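Local coordinates for ABC transporter substrate-binding protein (Staphylococcus aureus subsp. aureus NCTC 8325, PDB 3UN6), which probably serves as the substrate-capturing component of an ABC-type import system and binds zinc, although its physiological ligand is not established, at residues A[44-49]-A[190-195]; A[256-261]-A[271-276]. All blocks are in the same frame, centred on the assembly; numbering follows the deposited sequence.

In the fold
Contact 1 lies deep in the protein, its centre about 6 Å from the centre of the chain, where a turn from one lobe meets a strand end from the other beside bound zinc. Contact 2 is about 16 Å from the chain centre, between helices 254-264 and 269-277. It is also mostly buried, but Thr273 is exposed at its margin. One direct backbone hydrogen bond, apolar packing and a metal ligand make up contact 1; contact 2 uses apolar side chains and a bridging water. The two meet directly: Thr45 packs against Met261, and Glu193 and Pro194 lie against Ser275, so the helix pair packs directly behind contact 1.

Contact 1 (A[44-49]-A[190-195]); sequences ITHSAN and SVAEPF. With ZN (zinc ion), chain B.
Ile44 lays its aliphatic branches along the chain from Ala192 to Phe195. With chi1 at 54°, CG1 is tucked in over its own backbone, flanked by N and C, which leaves CG2 beside the N and directed at the phenyl ring: CG2 meets Phe195 CE2 at 3.6 Å, arriving at the ring's edge and in its plane. Ile44 CD1 lies 4.0 Å from Ala192 CB. At the backbone, Ile44 CA rests 3.8 Å from CD of Pro194, whose peptide bond with Glu193 is cis.

Thr45 N donates to Glu193 O at 3.0 Å, nearly straight at 166° but tilted out of the carbonyl plane. Thr45 CG2 packs alongside Glu193 CB at 4.0 Å, while OG1 bonds to Thr279. Glu193 then folds back at chi2 (-68°), bringing OE1 to the backbone N atoms of Gly196 and Ala197; these N-H groups at the start of helix 195-201 would probably stabilise its negative charge.

The chain topology is that of a type 2 periplasmic-binding-protein fold, consistent with its family. Residues 44-49 follow strand 36-41 of the first lobe and lead into helix 48-58, whereas 190-195 emerge from strand 188-192 of the second, so the contact joins the two lobes where they meet beside the zinc site.

His46 is the zinc ligand here. Its ND1 binds the metal at 2.1 Å, and Cys220 and Cys221 supply further protein ligands; water 1 completes the set, its O 2.4 Å from zinc. Because NE2 is hydrogen-bonded elsewhere in the structure, the imidazole is held at both nitrogens. Ala192 CB covers one face of this ring in a CH-pi arrangement, offset toward the rim, though the modelled spacing is too tight to trust in detail. A second zinc lies near the Ala192 methyl.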
ATOM      1  N   ILE A  44      -6.556  -2.998   3.542  1.00 22.57           N
ATOM      2  CA  ILE A  44      -5.812  -1.931   4.164  1.00 21.94           C
ATOM      3  C   ILE A  44      -6.299  -0.642   3.508  1.00 21.73           C
ATOM      4  O   ILE A  44      -6.893  -0.690   2.430  1.00 21.17           O
ATOM      5  CB  ILE A  44      -4.338  -2.097   3.917  1.00 20.70           C
ATOM      6  CG1 ILE A  44      -4.069  -2.234   2.401  1.00 18.83           C
ATOM      7  CG2 ILE A  44      -3.812  -3.326   4.688  1.00 21.11           C
ATOM      8  CD1 ILE A  44      -2.597  -2.392   2.028  1.00 17.43           C
ATOM      9  N   THR A  45      -6.061   0.499   4.143  1.00 22.40           N
ATOM     10  CA  THR A  45      -6.516   1.787   3.576  1.00 22.56           C
ATOM     11  C   THR A  45      -5.895   2.078   2.214  1.00 22.38           C
ATOM     12  O   THR A  45      -6.451   2.853   1.425  1.00 23.76           O
ATOM     13  CB  THR A  45      -6.199   2.988   4.481  1.00 23.39           C
ATOM     14  OG1 THR A  45      -4.781   3.187   4.553  1.00 23.84           O
ATOM     15  CG2 THR A  45      -6.794   2.801   5.882  1.00 21.86           C
ATOM     16  N   HIS A  46      -4.764   1.451   1.921  1.00 20.92           N
ATOM     17  CA  HIS A  46      -4.103   1.708   0.662  1.00 21.84           C
ATOM     18  C   HIS A  46      -4.852   1.179  -0.536  1.00 22.35           C
ATOM     19  O   HIS A  46      -4.551   1.572  -1.666  1.00 23.38           O
ATOM     20  CB  HIS A  46      -2.666   1.186   0.654  1.00 20.92           C
ATOM     21  CG  HIS A  46      -1.817   1.778   1.729  1.00 22.18           C
ATOM     22  ND1 HIS A  46      -0.519   1.388   1.946  1.00 20.05           N
ATOM     23  CD2 HIS A  46      -2.105   2.691   2.688  1.00 23.17           C
ATOM     24  CE1 HIS A  46      -0.024   2.067   2.962  1.00 26.46           C
ATOM     25  NE2 HIS A  46      -0.969   2.863   3.435  1.00 23.74           N
ATOM     26  N   SER A  47      -5.835   0.320  -0.299  1.00 22.07           N
ATOM     27  CA  SER A  47      -6.614  -0.243  -1.390  1.00 21.67           C
ATOM     28  C   SER A  47      -8.055   0.222  -1.391  1.00 22.83           C
ATOM     29  O   SER A  47      -8.826  -0.223  -2.228  1.00 24.86           O
ATOM     30  CB  SER A  47      -6.588  -1.789  -1.285  1.00 22.02           C
ATOM     31  OG  SER A  47      -7.426  -2.220  -0.232  1.00 26.30           O
ATOM     32  N   ALA A  48      -8.419   1.129  -0.476  1.00 23.50           N
ATOM     33  CA  ALA A  48      -9.803   1.554  -0.283  1.00 23.17           C
ATOM     34  C   ALA A  48     -10.414   2.306  -1.470  1.00 24.13           C
ATOM     35  O   ALA A  48     -11.630   2.309  -1.619  1.00 23.22           O
ATOM     36  CB  ALA A  48      -9.914   2.401   0.980  1.00 23.31           C
ATOM     37  N   ASN A  49      -9.589   2.931  -2.311  1.00 22.70           N
ATOM     38  CA  ASN A  49     -10.132   3.613  -3.490  1.00 24.13           C
ATOM     39  C   ASN A  49     -10.753   2.605  -4.474  1.00 24.29           C
ATOM     40  O   ASN A  49     -11.601   2.967  -5.250  1.00 25.16           O
ATOM     41  CB  ASN A  49      -9.098   4.484  -4.210  1.00 24.40           C
ATOM     42  CG  ASN A  49      -9.751   5.481  -5.160  1.00 23.05           C
ATOM     43  OD1 ASN A  49     -10.710   6.149  -4.804  1.00 26.12           O
ATOM     44  ND2 ASN A  49      -9.243   5.566  -6.368  1.00 23.82           N
ATOM     45  N   SER A 190       5.978  -2.143  11.045  1.00 21.73           N
ATOM     46  CA  SER A 190       5.562  -1.072  10.182  1.00 21.03           C
ATOM     47  C   SER A 190       4.594  -1.662   9.149  1.00 21.69           C
ATOM     48  O   SER A 190       4.879  -2.691   8.559  1.00 21.58           O
ATOM     49  CB  SER A 190       6.765  -0.436   9.521  1.00 22.09           C
ATOM     50  OG  SER A 190       6.352   0.653   8.746  1.00 20.81           O
ATOM     51  N   VAL A 191       3.463  -0.994   8.917  1.00 21.46           N
ATOM     52  CA  VAL A 191       2.433  -1.527   8.049  1.00 19.52           C
ATOM     53  C   VAL A 191       1.429  -0.444   7.710  1.00 19.95           C
ATOM     54  O   VAL A 191       1.481   0.652   8.278  1.00 18.26           O
ATOM     55  CB  VAL A 191       1.703  -2.669   8.767  1.00 20.74           C
ATOM     56  CG1 VAL A 191       0.932  -2.103   9.996  1.00 19.08           C
ATOM     57  CG2 VAL A 191       0.776  -3.425   7.813  1.00 21.44           C
ATOM     58  N   ALA A 192       0.554  -0.730   6.740  1.00 20.17           N
ATOM     59  CA  ALA A 192      -0.495   0.207   6.386  1.00 20.16           C
ATOM     60  C   ALA A 192      -1.591   0.105   7.427  1.00 20.60           C
ATOM     61  O   ALA A 192      -1.801  -0.958   8.017  1.00 19.80           O
ATOM     62  CB  ALA A 192      -1.070  -0.117   5.005  1.00 20.39           C
ATOM     63  N   GLU A 193      -2.301   1.192   7.653  1.00 21.19           N
ATOM     64  CA  GLU A 193      -3.464   1.112   8.519  1.00 23.15           C
ATOM     65  C   GLU A 193      -4.443   0.208   7.774  1.00 22.30           C
ATOM     66  O   GLU A 193      -4.348   0.075   6.553  1.00 21.24           O
ATOM     67  CB  GLU A 193      -4.034   2.485   8.790  1.00 25.34           C
ATOM     68  CG  GLU A 193      -3.141   3.350   9.689  1.00 29.59           C
ATOM     69  CD  GLU A 193      -3.028   2.847  11.149  1.00 36.34           C
ATOM     70  OE1 GLU A 193      -3.149   1.630  11.406  1.00 34.64           O
ATOM     71  OE2 GLU A 193      -2.777   3.688  12.048  1.00 40.02           O
ATOM     72  N   PRO A 194      -5.383  -0.422   8.496  1.00 21.77           N
ATOM     73  CA  PRO A 194      -5.674  -0.287   9.896  1.00 22.78           C
ATOM     74  C   PRO A 194      -4.894  -1.194  10.844  1.00 23.29           C
ATOM     75  O   PRO A 194      -5.248  -1.263  12.003  1.00 23.01           O
ATOM     76  CB  PRO A 194      -7.147  -0.665   9.943  1.00 23.17           C
ATOM     77  CG  PRO A 194      -7.251  -1.753   8.922  1.00 22.43           C
ATOM     78  CD  PRO A 194      -6.228  -1.456   7.879  1.00 23.99           C
ATOM     79  N   PHE A 195      -3.814  -1.816  10.382  1.00 23.68           N
ATOM     80  CA  PHE A 195      -3.107  -2.777  11.227  1.00 24.97           C
ATOM     81  C   PHE A 195      -2.280  -2.191  12.364  1.00 26.13           C
ATOM     82  O   PHE A 195      -1.884  -2.914  13.268  1.00 28.59           O
ATOM     83  CB  PHE A 195      -2.414  -3.848  10.369  1.00 25.47           C
ATOM     84  CG  PHE A 195      -3.412  -4.683   9.629  1.00 24.76           C
ATOM     85  CD1 PHE A 195      -4.163  -5.649  10.322  1.00 27.13           C
ATOM     86  CD2 PHE A 195      -3.730  -4.405   8.314  1.00 23.01           C
ATOM     87  CE1 PHE A 195      -5.154  -6.391   9.685  1.00 29.67           C
ATOM     88  CE2 PHE A 195      -4.732  -5.155   7.643  1.00 25.58           C
ATOM     89  CZ  PHE A 195      -5.451  -6.146   8.352  1.00 27.45           C
TER
HETATM   90 ZN    ZN B 325       0.798   0.092   0.929  1.00 23.00          ZN
HETATM   91  O   HOH W   1       0.907  -1.722   2.480  1.00 17.68           O

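Contact 2 (A[256-261]-A[271-276]); sequences QSVDIM and VLTQSA
Met261, Leu272 and Ala276 interlock where helices 254-264 and 269-277 form a splayed helical hairpin, closed by the short connection between them. The axes of the two segments approach to 9.2 Å, with 134° between their N-to-C directions, and Val258 lies closest to Thr273 by CA position. On the first helix Met261 touches Ala48 of helix 48-58, and on the second Ser275 reaches the 190-195 segment.

Apolar packing dominates. Met261, a selenomethionine in this model, runs extended to SE and then bends at chi3 (-65°), which swings its terminal methyl toward the second helix. There CE presses on Ala276 CB at 3.4 Å, tighter than usual for two carbons, and lies 3.5 Å from the carbonyl O of Leu272. Nearer the backbone, Met261 CB meets Leu272 CD1 at 4.1 Å, while that same leucine branch leans over the Met261 carbonyl group. Val258 splits its two methyls: CG1, anti to the backbone N (chi1 171°), comes 3.9 Å from Thr273 OG1, and CG2 reaches the Ala276 methyl at 3.7 Å. Ala276 CB is thus flanked by Met261 and Val258, with Ser257 OG also beside it.

The polar groups near the interface are largely occupied along their own helices. Thr273 OG1 bonds to Arg269 O one turn back; Ser275 OG and N both donate to Val271 O, from opposite faces of the carbonyl plane. Arg254 ties the pair together from outside the two segments, its carbonyl O bonding to Ser257 OG and its NE to Ala276 O. Water 2 adds a bridge between the segments, its O 3.0 Å from Ser257 OG and donating to Ala276 O at 2.7 Å.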
ATOM      1  N   GLN A 256     -16.888   9.899   3.904  1.00 42.29           N
ATOM      2  CA  GLN A 256     -16.959   8.889   2.849  1.00 40.67           C
ATOM      3  C   GLN A 256     -15.905   7.796   2.949  1.00 37.05           C
ATOM      4  O   GLN A 256     -16.239   6.624   2.815  1.00 37.18           O
ATOM      5  CB  GLN A 256     -16.889   9.538   1.457  1.00 41.16           C
ATOM      6  CG  GLN A 256     -18.256   9.700   0.750  1.00 46.92           C
ATOM      7  CD  GLN A 256     -18.802   8.353   0.191  1.00 49.67           C
ATOM      8  OE1 GLN A 256     -18.325   7.269   0.553  1.00 48.48           O
ATOM      9  NE2 GLN A 256     -19.794   8.435  -0.695  1.00 52.78           N
ATOM     10  N   SER A 257     -14.644   8.155   3.162  1.00 33.75           N
ATOM     11  CA  SER A 257     -13.604   7.129   3.214  1.00 32.03           C
ATOM     12  C   SER A 257     -13.872   6.164   4.370  1.00 31.11           C
ATOM     13  O   SER A 257     -13.671   4.952   4.220  1.00 29.88           O
ATOM     14  CB  SER A 257     -12.194   7.724   3.297  1.00 31.59           C
ATOM     15  OG  SER A 257     -12.070   8.618   4.389  1.00 32.61           O
ATOM     16  N   VAL A 258     -14.338   6.701   5.502  1.00 27.73           N
ATOM     17  CA  VAL A 258     -14.687   5.869   6.662  1.00 28.83           C
ATOM     18  C   VAL A 258     -15.845   4.953   6.300  1.00 28.23           C
ATOM     19  O   VAL A 258     -15.766   3.754   6.497  1.00 27.44           O
ATOM     20  CB  VAL A 258     -15.075   6.709   7.940  1.00 29.11           C
ATOM     21  CG1 VAL A 258     -15.632   5.791   9.046  1.00 29.84           C
ATOM     22  CG2 VAL A 258     -13.852   7.525   8.460  1.00 30.16           C
ATOM     23  N   ASP A 259     -16.920   5.531   5.767  1.00 29.94           N
ATOM     24  CA  ASP A 259     -18.118   4.760   5.382  1.00 31.47           C
ATOM     25  C   ASP A 259     -17.779   3.640   4.374  1.00 30.59           C
ATOM     26  O   ASP A 259     -18.264   2.514   4.504  1.00 30.86           O
ATOM     27  CB  ASP A 259     -19.201   5.697   4.817  1.00 32.89           C
ATOM     28  CG  ASP A 259     -19.776   6.669   5.883  1.00 35.90           C
ATOM     29  OD1 ASP A 259     -19.697   6.365   7.090  1.00 35.80           O
ATOM     30  OD2 ASP A 259     -20.316   7.731   5.496  1.00 37.79           O
ATOM     31  N   ILE A 260     -16.954   3.946   3.378  1.00 29.44           N
ATOM     32  CA  ILE A 260     -16.511   2.908   2.421  1.00 29.35           C
ATOM     33  C   ILE A 260     -15.833   1.744   3.130  1.00 26.98           C
ATOM     34  O   ILE A 260     -16.167   0.590   2.919  1.00 25.84           O
ATOM     35  CB  ILE A 260     -15.531   3.479   1.367  1.00 29.25           C
ATOM     36  CG1 ILE A 260     -16.301   3.978   0.141  1.00 34.29           C
ATOM     37  CG2 ILE A 260     -14.590   2.423   0.897  1.00 33.13           C
ATOM     38  CD1 ILE A 260     -17.077   2.851  -0.617  1.00 37.35           C
HETATM   39  N   MSE A 261     -14.868   2.063   3.978  1.00 26.50           N
HETATM   40  CA  MSE A 261     -14.124   1.043   4.673  1.00 27.15           C
HETATM   41  C   MSE A 261     -14.936   0.244   5.695  1.00 27.07           C
HETATM   42  O   MSE A 261     -14.761  -0.971   5.780  1.00 26.43           O
HETATM   43  CB  MSE A 261     -12.891   1.647   5.328  1.00 26.90           C
HETATM   44  CG  MSE A 261     -11.939   2.242   4.297  1.00 28.17           C
HETATM   45 SE   MSE A 261     -10.291   2.731   5.132  1.00 37.54          SE
HETATM   46  CE  MSE A 261     -10.834   4.008   6.224  1.00 17.43           C
ATOM     47  N   VAL A 271     -11.491   1.998  14.808  1.00 24.59           N
ATOM     48  CA  VAL A 271     -10.226   1.634  14.168  1.00 24.58           C
ATOM     49  C   VAL A 271     -10.112   2.242  12.766  1.00 23.91           C
ATOM     50  O   VAL A 271      -9.039   2.684  12.388  1.00 24.56           O
ATOM     51  CB  VAL A 271     -10.042   0.098  14.096  1.00 24.58           C
ATOM     52  CG1 VAL A 271      -8.969  -0.322  13.044  1.00 20.87           C
ATOM     53  CG2 VAL A 271      -9.715  -0.437  15.488  1.00 22.01           C
ATOM     54  N   LEU A 272     -11.218   2.293  12.019  1.00 23.20           N
ATOM     55  CA  LEU A 272     -11.183   2.786  10.639  1.00 24.15           C
ATOM     56  C   LEU A 272     -11.207   4.328  10.548  1.00 23.48           C
ATOM     57  O   LEU A 272     -10.698   4.894   9.572  1.00 24.09           O
ATOM     58  CB  LEU A 272     -12.289   2.134   9.797  1.00 22.58           C
ATOM     59  CG  LEU A 272     -12.084   0.621   9.590  1.00 24.24           C
ATOM     60  CD1 LEU A 272     -13.355   0.002   9.054  1.00 24.38           C
ATOM     61  CD2 LEU A 272     -10.874   0.327   8.660  1.00 18.18           C
ATOM     62  N   THR A 273     -11.772   4.986  11.564  1.00 23.68           N
ATOM     63  CA  THR A 273     -11.743   6.454  11.637  1.00 24.72           C
ATOM     64  C   THR A 273     -10.293   6.882  11.857  1.00 24.39           C
ATOM     65  O   THR A 273      -9.786   7.767  11.172  1.00 24.86           O
ATOM     66  CB  THR A 273     -12.645   6.972  12.748  1.00 25.73           C
ATOM     67  OG1 THR A 273     -13.985   6.572  12.451  1.00 28.66           O
ATOM     68  CG2 THR A 273     -12.590   8.501  12.821  1.00 24.08           C
ATOM     69  N   GLN A 274      -9.611   6.239  12.802  1.00 23.86           N
ATOM     70  CA  GLN A 274      -8.194   6.524  13.023  1.00 24.20           C
ATOM     71  C   GLN A 274      -7.379   6.255  11.733  1.00 23.35           C
ATOM     72  O   GLN A 274      -6.524   7.058  11.338  1.00 24.57           O
ATOM     73  CB  GLN A 274      -7.665   5.675  14.186  1.00 24.56           C
ATOM     74  CG  GLN A 274      -6.159   5.812  14.441  1.00 27.21           C
ATOM     75  CD  GLN A 274      -5.757   5.107  15.719  1.00 32.14           C
ATOM     76  OE1 GLN A 274      -6.552   5.004  16.641  1.00 36.03           O
ATOM     77  NE2 GLN A 274      -4.536   4.629  15.781  1.00 31.56           N
ATOM     78  N   SER A 275      -7.670   5.129  11.078  1.00 22.91           N
ATOM     79  CA  SER A 275      -6.973   4.713   9.865  1.00 21.17           C
ATOM     80  C   SER A 275      -7.168   5.709   8.726  1.00 23.91           C
ATOM     81  O   SER A 275      -6.212   6.069   8.030  1.00 21.93           O
ATOM     82  CB  SER A 275      -7.470   3.332   9.439  1.00 21.99           C
ATOM     83  OG  SER A 275      -7.162   2.349  10.439  1.00 20.76           O
ATOM     84  N   ALA A 276      -8.413   6.153   8.562  1.00 23.45           N
ATOM     85  CA  ALA A 276      -8.769   7.085   7.519  1.00 25.86           C
ATOM     86  C   ALA A 276      -8.229   8.487   7.797  1.00 26.53           C
ATOM     87  O   ALA A 276      -7.865   9.206   6.858  1.00 26.61           O
ATOM     88  CB  ALA A 276     -10.291   7.124   7.357  1.00 25.73           C
TER
HETATM   89  O   HOH W   2      -9.113   9.006   4.416  1.00 32.51           O